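Local coordinates for protein carbohydrate esterase family 2 (CE2) (Chaetomium olivicolor, PDB 4XVH) that probably removes acetyl groups from xylan or related polysaccharides, using a hydrolase domain of the SGNH type that is joined to a jelly-roll beta-sandwich domain, at residues K13-P18 with V77-R82; N42-V47 with G88-G93; G21-F26 with V102-A107; S157-S162 with P179-L184. All coordinates share one frame; numbering follows the deposited sequence. Where two conformers were deposited one is given.

In the fold
Interactions 1, 2 and 3 all lie in the N-terminal beta sandwich, whereas interaction 4 belongs to the hydrolase domain. The centres of interactions 1 and 2 lie about 5 Å apart, and Arg81 of interaction 1 links them by bonding to Asn42 OD1 and Gly88 O. Interaction 3, its centre about 14 Å from that of interaction 1 and about 28 Å from that of interaction 4, lies where the chain leaves the sandwich. Interactions 1 and 4, centres about 16 Å apart, join the domains: Trp17 CH2 packs 3.6 Å from Val159 CG1. A polyether chain occupies a pocket that includes Ser162; it comes within about 5 Å of Gly88 and about 6 Å of the Trp161 side chain.

Interaction 1: K13-P18 with V77-R82; sequences KELSWP and VVLRRR
Arg81 slides its guanidinium group beneath the main chain of 13-18, so that one face lies under the carbonyl oxygen of Leu15, 3.1 Å off the plane and offset toward the rim. That oxygen is badly angled for a hydrogen bond. The bonds go instead to Ser16 O, gripped side-on by two nitrogens: Arg81 NE at 3.0 Å and Arg81 NH2 at 3.1 Å from it. Both come from the same face of the Ser16 carbonyl, and NE stands well above its plane rather than on a lone pair. A weak third bond runs from Arg81 NE to Trp17 O, which lies at the guanidinium edge. The arginine chain reaches this loop by bending at chi3 (99°), with its CD against Leu15 CB at 3.6 Å. Beyond it, Leu15 CD1 meets Leu79 CD2 at 4.2 Å, the two leucines crossing obliquely. The rest of the guanidinium is engaged too: NH1 bonds to Asn42 OD1 and NH2 to Gly88 O. A leucine in place of Arg81 would probably leave Ser16 O, Asn42 OD1 and Gly88 O without these buried donors. Strand 14-15 belongs to one sheet and strand 73-81 to the other, so the arginine is a polar bridge across one end of the beta sandwich.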
# COMPACT_ATOMS: atom_id res chain seq x y z
N LYS A 13 -9.09 -3.76 15.96
CA LYS A 13 -7.71 -3.33 16.08
C LYS A 13 -6.74 -4.23 15.31
O LYS A 13 -5.57 -4.42 15.71
CB LYS A 13 -7.30 -3.22 17.55
CG LYS A 13 -8.08 -2.12 18.29
CD LYS A 13 -7.41 -1.70 19.60
CE LYS A 13 -7.41 -2.81 20.62
NZ LYS A 13 -6.80 -2.35 21.92
N GLU A 14 -7.22 -4.75 14.19
CA GLU A 14 -6.41 -5.60 13.32
C GLU A 14 -5.58 -4.79 12.36
O GLU A 14 -6.10 -3.97 11.58
CB GLU A 14 -7.29 -6.58 12.53
CG GLU A 14 -6.51 -7.52 11.58
CD GLU A 14 -7.45 -8.34 10.70
OE1 GLU A 14 -8.63 -7.96 10.56
OE2 GLU A 14 -7.02 -9.39 10.17
N LEU A 15 -4.27 -4.99 12.43
CA LEU A 15 -3.37 -4.47 11.42
C LEU A 15 -3.42 -5.42 10.24
O LEU A 15 -2.74 -6.45 10.21
CB LEU A 15 -1.96 -4.32 11.96
CG LEU A 15 -1.87 -3.48 13.24
CD1 LEU A 15 -0.38 -3.38 13.60
CD2 LEU A 15 -2.49 -2.07 13.07
N SER A 16 -4.26 -5.07 9.28
CA SER A 16 -4.56 -5.93 8.15
C SER A 16 -3.90 -5.41 6.87
O SER A 16 -3.07 -6.09 6.28
CB SER A 16 -6.08 -6.02 7.96
OG SER A 16 -6.37 -6.79 6.81
N TRP A 17 -4.28 -4.22 6.42
CA TRP A 17 -3.65 -3.66 5.22
C TRP A 17 -2.15 -3.37 5.43
O TRP A 17 -1.69 -3.14 6.55
CB TRP A 17 -4.41 -2.39 4.79
CG TRP A 17 -5.83 -2.64 4.39
CD1 TRP A 17 -6.96 -2.25 5.07
CD2 TRP A 17 -6.30 -3.40 3.25
NE1 TRP A 17 -8.09 -2.69 4.40
CE2 TRP A 17 -7.71 -3.39 3.28
CE3 TRP A 17 -5.65 -4.09 2.21
CZ2 TRP A 17 -8.49 -4.03 2.31
CZ3 TRP A 17 -6.43 -4.72 1.23
CH2 TRP A 17 -7.83 -4.68 1.29
N PRO A 18 -1.36 -3.38 4.33
CA PRO A 18 0.04 -2.99 4.42
C PRO A 18 0.16 -1.57 4.94
O PRO A 18 -0.70 -0.73 4.63
CB PRO A 18 0.53 -3.05 2.96
CG PRO A 18 -0.44 -3.98 2.27
CD PRO A 18 -1.77 -3.67 2.94
N VAL A 77 7.44 6.56 19.12
CA VAL A 77 7.35 5.21 18.58
C VAL A 77 6.40 5.20 17.39
O VAL A 77 5.25 5.68 17.49
CB VAL A 77 6.86 4.20 19.64
CG1 VAL A 77 6.80 2.83 19.06
CG2 VAL A 77 7.78 4.22 20.88
N VAL A 78 6.89 4.70 16.27
CA VAL A 78 6.04 4.46 15.09
C VAL A 78 6.20 3.02 14.64
O VAL A 78 7.32 2.57 14.36
CB VAL A 78 6.38 5.42 13.93
CG1 VAL A 78 5.55 5.09 12.66
CG2 VAL A 78 6.13 6.86 14.36
N LEU A 79 5.10 2.29 14.63
CA LEU A 79 5.05 0.92 14.13
C LEU A 79 4.29 0.86 12.82
O LEU A 79 3.14 1.32 12.76
CB LEU A 79 4.34 0.01 15.14
CG LEU A 79 4.13 -1.46 14.75
CD1 LEU A 79 5.46 -2.18 14.90
CD2 LEU A 79 3.07 -2.15 15.62
N ARG A 80 4.88 0.25 11.80
CA ARG A 80 4.17 0.06 10.55
C ARG A 80 4.34 -1.33 9.94
O ARG A 80 5.45 -1.86 9.91
CB ARG A 80 4.61 1.10 9.56
CG ARG A 80 3.88 2.42 9.76
CD ARG A 80 4.29 3.32 8.70
NE ARG A 80 3.80 4.70 8.81
CZ ARG A 80 2.58 5.11 8.45
NH1 ARG A 80 1.66 4.25 8.08
NH2 ARG A 80 2.29 6.40 8.51
N ARG A 81 3.25 -1.93 9.50
CA ARG A 81 3.27 -3.20 8.84
C ARG A 81 4.01 -3.10 7.52
O ARG A 81 3.69 -2.31 6.71
CB ARG A 81 1.86 -3.66 8.51
CG ARG A 81 1.36 -4.85 9.24
CD ARG A 81 -0.12 -5.01 9.00
NE ARG A 81 -0.57 -5.96 8.02
CZ ARG A 81 -0.32 -7.25 8.03
NH1 ARG A 81 0.50 -7.74 8.89
NH2 ARG A 81 -0.85 -8.01 7.14
N ARG A 82 4.91 -4.02 7.30
CA ARG A 82 5.63 -4.11 6.03
C ARG A 82 4.85 -4.97 5.01
O ARG A 82 5.03 -4.82 3.79
CB ARG A 82 7.01 -4.76 6.24
CG ARG A 82 7.97 -3.96 7.10
CD ARG A 82 9.03 -4.85 7.70
NE ARG A 82 9.85 -5.56 6.72
CZ ARG A 82 10.92 -5.04 6.10
NH1 ARG A 82 11.34 -3.80 6.37
NH2 ARG A 82 11.62 -5.79 5.24

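Interaction 2: N42-V47 with G88-G93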
# COMPACT_ATOMS: atom_id res chain seq x y z
N ASN A 42 4.06 -12.26 9.26
CA ASN A 42 3.95 -10.80 9.26
C ASN A 42 5.32 -10.20 9.40
O ASN A 42 6.22 -10.88 9.92
CB ASN A 42 3.08 -10.30 10.43
CG ASN A 42 1.70 -10.89 10.42
OD1 ASN A 42 0.80 -10.38 9.75
ND2 ASN A 42 1.53 -12.01 11.13
N SER A 43 5.49 -8.94 9.02
CA SER A 43 6.68 -8.23 9.51
C SER A 43 6.32 -6.78 9.64
O SER A 43 5.41 -6.30 8.97
CB SER A 43 7.90 -8.41 8.59
OG SER A 43 7.71 -7.80 7.33
N VAL A 44 7.01 -6.10 10.54
CA VAL A 44 6.74 -4.72 10.84
C VAL A 44 8.06 -4.00 10.95
O VAL A 44 9.10 -4.64 11.25
CB VAL A 44 5.96 -4.54 12.19
CG1 VAL A 44 4.61 -5.26 12.17
CG2 VAL A 44 6.83 -5.05 13.35
N ASP A 45 8.02 -2.70 10.69
CA ASP A 45 9.08 -1.76 11.05
C ASP A 45 8.75 -1.12 12.38
O ASP A 45 7.65 -0.59 12.53
CB ASP A 45 9.22 -0.65 10.01
CG ASP A 45 9.99 -1.05 8.78
OD1 ASP A 45 10.50 -2.20 8.72
OD2 ASP A 45 10.12 -0.19 7.89
N LEU A 46 9.69 -1.09 13.31
CA LEU A 46 9.49 -0.32 14.54
C LEU A 46 10.50 0.82 14.53
O LEU A 46 11.72 0.57 14.48
CB LEU A 46 9.67 -1.22 15.78
CG LEU A 46 9.49 -0.52 17.14
CD1 LEU A 46 8.00 -0.23 17.38
CD2 LEU A 46 10.08 -1.39 18.24
N VAL A 47 10.01 2.07 14.53
CA VAL A 47 10.90 3.22 14.41
C VAL A 47 10.87 4.00 15.73
O VAL A 47 9.82 4.44 16.18
CB VAL A 47 10.51 4.15 13.24
CG1 VAL A 47 11.22 5.49 13.37
CG2 VAL A 47 10.85 3.46 11.88
N GLY A 88 -0.80 -12.92 6.47
CA GLY A 88 -1.34 -12.98 7.83
C GLY A 88 -1.73 -11.61 8.32
O GLY A 88 -1.71 -10.65 7.56
N SER A 89 -2.06 -11.49 9.59
CA SER A 89 -2.31 -10.18 10.18
C SER A 89 -1.93 -10.15 11.67
O SER A 89 -1.67 -11.19 12.25
CB SER A 89 -3.76 -9.76 9.98
OG SER A 89 -4.63 -10.66 10.63
N ILE A 90 -1.89 -8.96 12.26
CA ILE A 90 -1.62 -8.82 13.69
C ILE A 90 -2.81 -8.16 14.37
O ILE A 90 -3.30 -7.13 13.91
CB ILE A 90 -0.34 -7.97 13.96
CG1 ILE A 90 0.88 -8.66 13.33
CG2 ILE A 90 -0.16 -7.81 15.47
CD1 ILE A 90 2.07 -7.72 13.05
N PHE A 91 -3.33 -8.77 15.44
CA PHE A 91 -4.39 -8.11 16.20
C PHE A 91 -3.79 -7.45 17.44
O PHE A 91 -3.22 -8.14 18.29
CB PHE A 91 -5.48 -9.11 16.59
CG PHE A 91 -6.31 -9.61 15.42
CD1 PHE A 91 -5.81 -10.57 14.55
CD2 PHE A 91 -7.60 -9.13 15.22
CE1 PHE A 91 -6.59 -11.03 13.47
CE2 PHE A 91 -8.39 -9.59 14.16
CZ PHE A 91 -7.88 -10.55 13.29
N LEU A 92 -3.88 -6.12 17.52
CA LEU A 92 -3.24 -5.38 18.59
C LEU A 92 -4.01 -5.48 19.90
O LEU A 92 -5.25 -5.58 19.89
CB LEU A 92 -3.07 -3.90 18.21
CG LEU A 92 -2.02 -3.62 17.12
CD1 LEU A 92 -1.78 -2.14 17.00
CD2 LEU A 92 -0.71 -4.31 17.47
N GLY A 93 -3.28 -5.46 21.01
CA GLY A 93 -3.85 -5.37 22.34
C GLY A 93 -3.69 -3.97 22.91
O GLY A 93 -3.89 -2.98 22.20
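At one end of the hydrophobic core of the sandwich, Val44 from one sheet meets Ile90 from the other, CG1 of Val44 lying 3.6 Å from CD1 of Ile90. The two side chains cross at a slant. Ile90 sets its CG1 anti to its own carbonyl carbon (chi1 -61°), which extends the CD1 methyl toward both Val44 and the CB of Asn42. Asn42 runs past the isoleucine in the opposite sense, and its CG lies 3.8 Å from Ile90 CG1. Strand 44-48 pairs with strand 73-81 in the sheet of Val44, while strand 88-97 pairs with strands 14-15 and 31-40 in the facing one. The contact is thus packing between sheets, typical of a jelly roll, and Leu79, Ile35 and Phe59 add further apolar surface around it. Beside this apolar patch the Asn42 amide lies along the main chain of 88-90. Asn42 OD1, already committed to Arg81, is 3.1 Å from Ser89 N, but at an angle too poor for a hydrogen bond. On the other branch of the amide, ND2 donates to Ser39 O. An alanine at Asn42 would probably strip Arg81 NH1 and Ser39 O of these mates and open a gap beside Ile90 CG1. Gly88 adopts backbone angles (phi 161°, psi -171°) at which a side chain would collide with the preceding carbonyl, and a CB there would also come to 3.4 Å from Asn42 ND2.

Interaction 3: G21-F26 with V102-A107; sequences GVSFAF and VPTAPA
Val102 lays its CG2 methyl against the CB of Ala25 at 3.7 Å, the central apolar touch between strand 21-28 and the chain that leaves the sandwich. With CG1 anti to the carbonyl carbon (chi1 -65°), CG2 is left between the valine's own backbone N and carbonyl carbon, from where it also reaches over the Ala25 carbonyl carbon. Alongside it, Val102 N donates to Ala25 O at 3.1 Å in a nearly straight bond (170° at the hydrogen). The return link of the main chain is made through water: one molecule accepts from Ala25 N at 2.7 Å and donates to Val102 O, also at 2.7 Å. Farther along, contact thins out. Thr104 lies beside Ser23, but the approach of their hydroxyls is doubtful, since the threonine is poorly ordered and the serine has more than one conformer; a weak bond joins Thr104 OG1 to Ala105 O within its own segment. The next shell holds the strand: along one edge, Phe24 and Phe26 share backbone bonds with Val77 and His75 of strand 73-81, while Ser23 and Gly21 pair in turn with Arg3 and Leu5. Phe24 and Phe26 turn their CB away from 102-107, and their side chains meet Ala31. Since the polar hold consists of one direct main-chain bond and one water bridge, that part of the attachment probably depends little on side-chain identity, with the Val102–Ala25 methyl contact beside it; beyond Val102 it gives way to an irregular chain, poorly ordered at Thr104 and Ala105, that leads on to strand 111-116.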
# COMPACT_ATOMS: atom_id res chain seq x y z
N GLY A 21 -0.67 0.63 11.30
CA GLY A 21 0.11 0.58 12.53
C GLY A 21 -0.26 1.63 13.54
O GLY A 21 -1.43 2.03 13.61
N VAL A 22 0.70 2.05 14.36
CA VAL A 22 0.37 2.99 15.44
C VAL A 22 1.53 3.95 15.66
O VAL A 22 2.70 3.62 15.36
CB VAL A 22 0.06 2.27 16.78
CG1 VAL A 22 -1.23 1.43 16.68
CG2 VAL A 22 1.26 1.41 17.25
N SER A 23 1.20 5.15 16.13
CA SER A 23 2.21 6.14 16.47
C SER A 23 1.89 6.69 17.86
O SER A 23 0.73 7.00 18.15
CB SER A 23 2.24 7.27 15.43
OG SER A 23 2.85 8.45 15.93
N PHE A 24 2.90 6.83 18.71
CA PHE A 24 2.66 7.41 20.03
C PHE A 24 3.97 7.94 20.57
O PHE A 24 5.03 7.80 19.95
CB PHE A 24 2.01 6.38 20.98
CG PHE A 24 2.83 5.12 21.24
CD1 PHE A 24 2.72 4.01 20.42
CD2 PHE A 24 3.68 5.05 22.35
CE1 PHE A 24 3.47 2.84 20.67
CE2 PHE A 24 4.45 3.89 22.62
CZ PHE A 24 4.34 2.79 21.78
N ALA A 25 3.89 8.62 21.71
CA ALA A 25 5.10 9.08 22.36
C ALA A 25 4.94 8.82 23.85
O ALA A 25 3.81 8.77 24.37
CB ALA A 25 5.33 10.56 22.08
N PHE A 26 6.06 8.61 24.54
CA PHE A 26 5.99 8.39 25.97
C PHE A 26 7.21 9.02 26.63
O PHE A 26 8.20 9.35 25.96
CB PHE A 26 5.91 6.89 26.30
CG PHE A 26 7.18 6.13 26.00
CD1 PHE A 26 7.48 5.72 24.70
CD2 PHE A 26 8.05 5.80 27.02
CE1 PHE A 26 8.63 5.02 24.42
CE2 PHE A 26 9.22 5.10 26.75
CZ PHE A 26 9.52 4.71 25.46
N VAL A 102 2.78 10.79 26.41
CA VAL A 102 2.83 12.23 26.26
C VAL A 102 2.28 12.54 24.89
O VAL A 102 2.18 11.64 24.07
CB VAL A 102 4.26 12.77 26.46
CG1 VAL A 102 4.73 12.53 27.91
CG2 VAL A 102 5.23 12.17 25.44
N PRO A 103 1.87 13.79 24.65
CA PRO A 103 1.22 14.10 23.37
C PRO A 103 2.09 13.82 22.15
O PRO A 103 3.30 14.07 22.15
CB PRO A 103 0.93 15.60 23.50
CG PRO A 103 0.74 15.81 24.95
CD PRO A 103 1.73 14.89 25.62
N THR A 104 1.43 13.27 21.12
CA THR A 104 2.03 13.04 19.81
C THR A 104 2.09 14.37 19.08
O THR A 104 1.22 15.22 19.28
CB THR A 104 1.18 12.04 18.98
OG1 THR A 104 1.90 11.67 17.79
CG2 THR A 104 -0.16 12.63 18.60
N ALA A 105 3.09 14.56 18.23
CA ALA A 105 3.07 15.73 17.36
C ALA A 105 1.82 15.60 16.46
O ALA A 105 1.49 14.50 16.02
CB ALA A 105 4.34 15.83 16.54
N PRO A 106 1.13 16.72 16.21
CA PRO A 106 -0.18 16.69 15.54
C PRO A 106 -0.13 16.02 14.17
O PRO A 106 0.88 16.13 13.46
CB PRO A 106 -0.55 18.17 15.41
CG PRO A 106 0.20 18.85 16.51
CD PRO A 106 1.52 18.10 16.56
N ALA A 107 -1.20 15.31 13.83
CA ALA A 107 -1.24 14.53 12.60
C ALA A 107 -1.24 15.43 11.37
O ALA A 107 -1.78 16.54 11.40
CB ALA A 107 -2.44 13.62 12.59
O HOH W 1 1.49 9.49 22.58

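Interaction 4: S157-S162 with P179-L184; sequences SVVAWS and PLMPQL
Met181 curls its side chain back on strand 155-160, and here the contact is close: the CE methyl lies 3.5 Å from Val159 O, 3.9 Å from Ala160 CA and 4.0 Å from Val159 CG1. Bends at chi2 (-39°) and chi3 (-66°) swing the methyl onto the strand, although the CB of Met181 does not aim there. The sulfur follows the main chain one residue on, with SD 4.1 Å from Trp161 CB. Met181 itself is buried, and its contacts here are van der Waals ones, including that to the carbonyl oxygen. Toward Trp161, which is partly exposed, the packing becomes sparser. Leu184 CD1 approaches Trp161 CE3 at 3.9 Å, obliquely to the ring, and the two side chains cross at about a right angle; the indole also has a cation-pi partner in Lys164. The short helix behind these contacts starts with Leu180 at its N-cap position, and Leu184 N bonds back to Leu180 O. Strand 155-160 is an outermost strand of the five-stranded parallel sheet, and the chain beyond it runs through Ser162 and Gly163 of the polyether pocket. A helical turn packed beside the strand end that leads into a ligand pocket suits the alpha/beta core of an SGNH-type hydrolase.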
# COMPACT_ATOMS: atom_id res chain seq x y z
N SER A 157 -2.93 5.85 3.40
CA SER A 157 -3.62 4.59 3.59
C SER A 157 -3.36 3.74 2.36
O SER A 157 -3.71 4.14 1.24
CB SER A 157 -5.12 4.79 3.78
OG SER A 157 -5.74 3.54 3.93
N VAL A 158 -2.71 2.59 2.58
CA VAL A 158 -2.46 1.64 1.51
C VAL A 158 -3.56 0.58 1.54
O VAL A 158 -3.79 -0.05 2.58
CB VAL A 158 -1.09 0.94 1.66
CG1 VAL A 158 -0.90 -0.14 0.59
CG2 VAL A 158 0.04 1.97 1.57
N VAL A 159 -4.23 0.41 0.41
CA VAL A 159 -5.18 -0.67 0.24
C VAL A 159 -4.73 -1.47 -0.95
O VAL A 159 -4.95 -1.07 -2.09
CB VAL A 159 -6.61 -0.16 0.02
CG1 VAL A 159 -7.57 -1.35 -0.08
CG2 VAL A 159 -7.03 0.72 1.19
N ALA A 160 -4.09 -2.60 -0.69
CA ALA A 160 -3.43 -3.35 -1.76
C ALA A 160 -3.30 -4.80 -1.40
O ALA A 160 -3.22 -5.13 -0.23
CB ALA A 160 -2.07 -2.77 -2.05
N TRP A 161 -3.28 -5.67 -2.42
CA TRP A 161 -3.31 -7.11 -2.16
C TRP A 161 -2.61 -7.76 -3.37
O TRP A 161 -2.97 -7.47 -4.51
CB TRP A 161 -4.76 -7.60 -2.01
CG TRP A 161 -4.96 -9.03 -1.62
CD1 TRP A 161 -4.35 -10.13 -2.17
CD2 TRP A 161 -5.85 -9.52 -0.60
NE1 TRP A 161 -4.80 -11.28 -1.53
CE2 TRP A 161 -5.72 -10.93 -0.57
CE3 TRP A 161 -6.73 -8.90 0.30
CZ2 TRP A 161 -6.45 -11.73 0.33
CZ3 TRP A 161 -7.46 -9.70 1.18
CH2 TRP A 161 -7.32 -11.09 1.19
N SER A 162 -1.61 -8.59 -3.13
CA SER A 162 -0.85 -9.17 -4.24
C SER A 162 -1.74 -10.04 -5.13
O SER A 162 -2.56 -10.81 -4.62
CB SER A 162 0.34 -9.98 -3.72
OG SER A 162 1.29 -9.07 -3.19
N PRO A 179 -12.41 -11.79 -4.90
CA PRO A 179 -12.71 -10.36 -5.09
C PRO A 179 -11.64 -9.60 -5.88
O PRO A 179 -10.45 -9.92 -5.76
CB PRO A 179 -12.79 -9.83 -3.65
CG PRO A 179 -13.38 -11.01 -2.88
CD PRO A 179 -12.67 -12.22 -3.50
N LEU A 180 -12.09 -8.62 -6.68
CA LEU A 180 -11.22 -7.63 -7.31
C LEU A 180 -10.91 -6.46 -6.36
O LEU A 180 -11.53 -6.34 -5.32
CB LEU A 180 -11.87 -7.11 -8.59
CG LEU A 180 -12.34 -8.26 -9.50
CD1 LEU A 180 -13.27 -7.76 -10.61
CD2 LEU A 180 -11.12 -8.99 -10.11
N MET A 181 -9.94 -5.62 -6.70
CA MET A 181 -9.61 -4.52 -5.79
C MET A 181 -10.78 -3.58 -5.45
O MET A 181 -10.88 -3.15 -4.30
CB MET A 181 -8.45 -3.68 -6.34
CG MET A 181 -7.06 -4.28 -6.02
SD MET A 181 -6.85 -5.02 -4.38
CE MET A 181 -7.00 -3.59 -3.29
N PRO A 182 -11.67 -3.26 -6.42
CA PRO A 182 -12.75 -2.34 -6.02
C PRO A 182 -13.61 -2.88 -4.87
O PRO A 182 -13.95 -2.14 -3.95
CB PRO A 182 -13.58 -2.18 -7.32
CG PRO A 182 -12.47 -2.29 -8.42
CD PRO A 182 -11.64 -3.46 -7.88
N GLN A 183 -13.94 -4.16 -4.93
CA GLN A 183 -14.68 -4.79 -3.85
C GLN A 183 -13.90 -4.74 -2.53
O GLN A 183 -14.46 -4.45 -1.48
CB GLN A 183 -15.04 -6.25 -4.21
CG GLN A 183 -15.71 -7.05 -3.10
CD GLN A 183 -16.00 -8.51 -3.54
OE1 GLN A 183 -15.75 -8.87 -4.69
NE2 GLN A 183 -16.54 -9.33 -2.63
N LEU A 184 -12.61 -5.07 -2.60
CA LEU A 184 -11.77 -5.10 -1.42
C LEU A 184 -11.68 -3.71 -0.79
O LEU A 184 -11.62 -3.57 0.42
CB LEU A 184 -10.37 -5.63 -1.77
CG LEU A 184 -10.46 -7.14 -2.14
CD1 LEU A 184 -9.12 -7.72 -2.59
CD2 LEU A 184 -11.10 -7.97 -1.02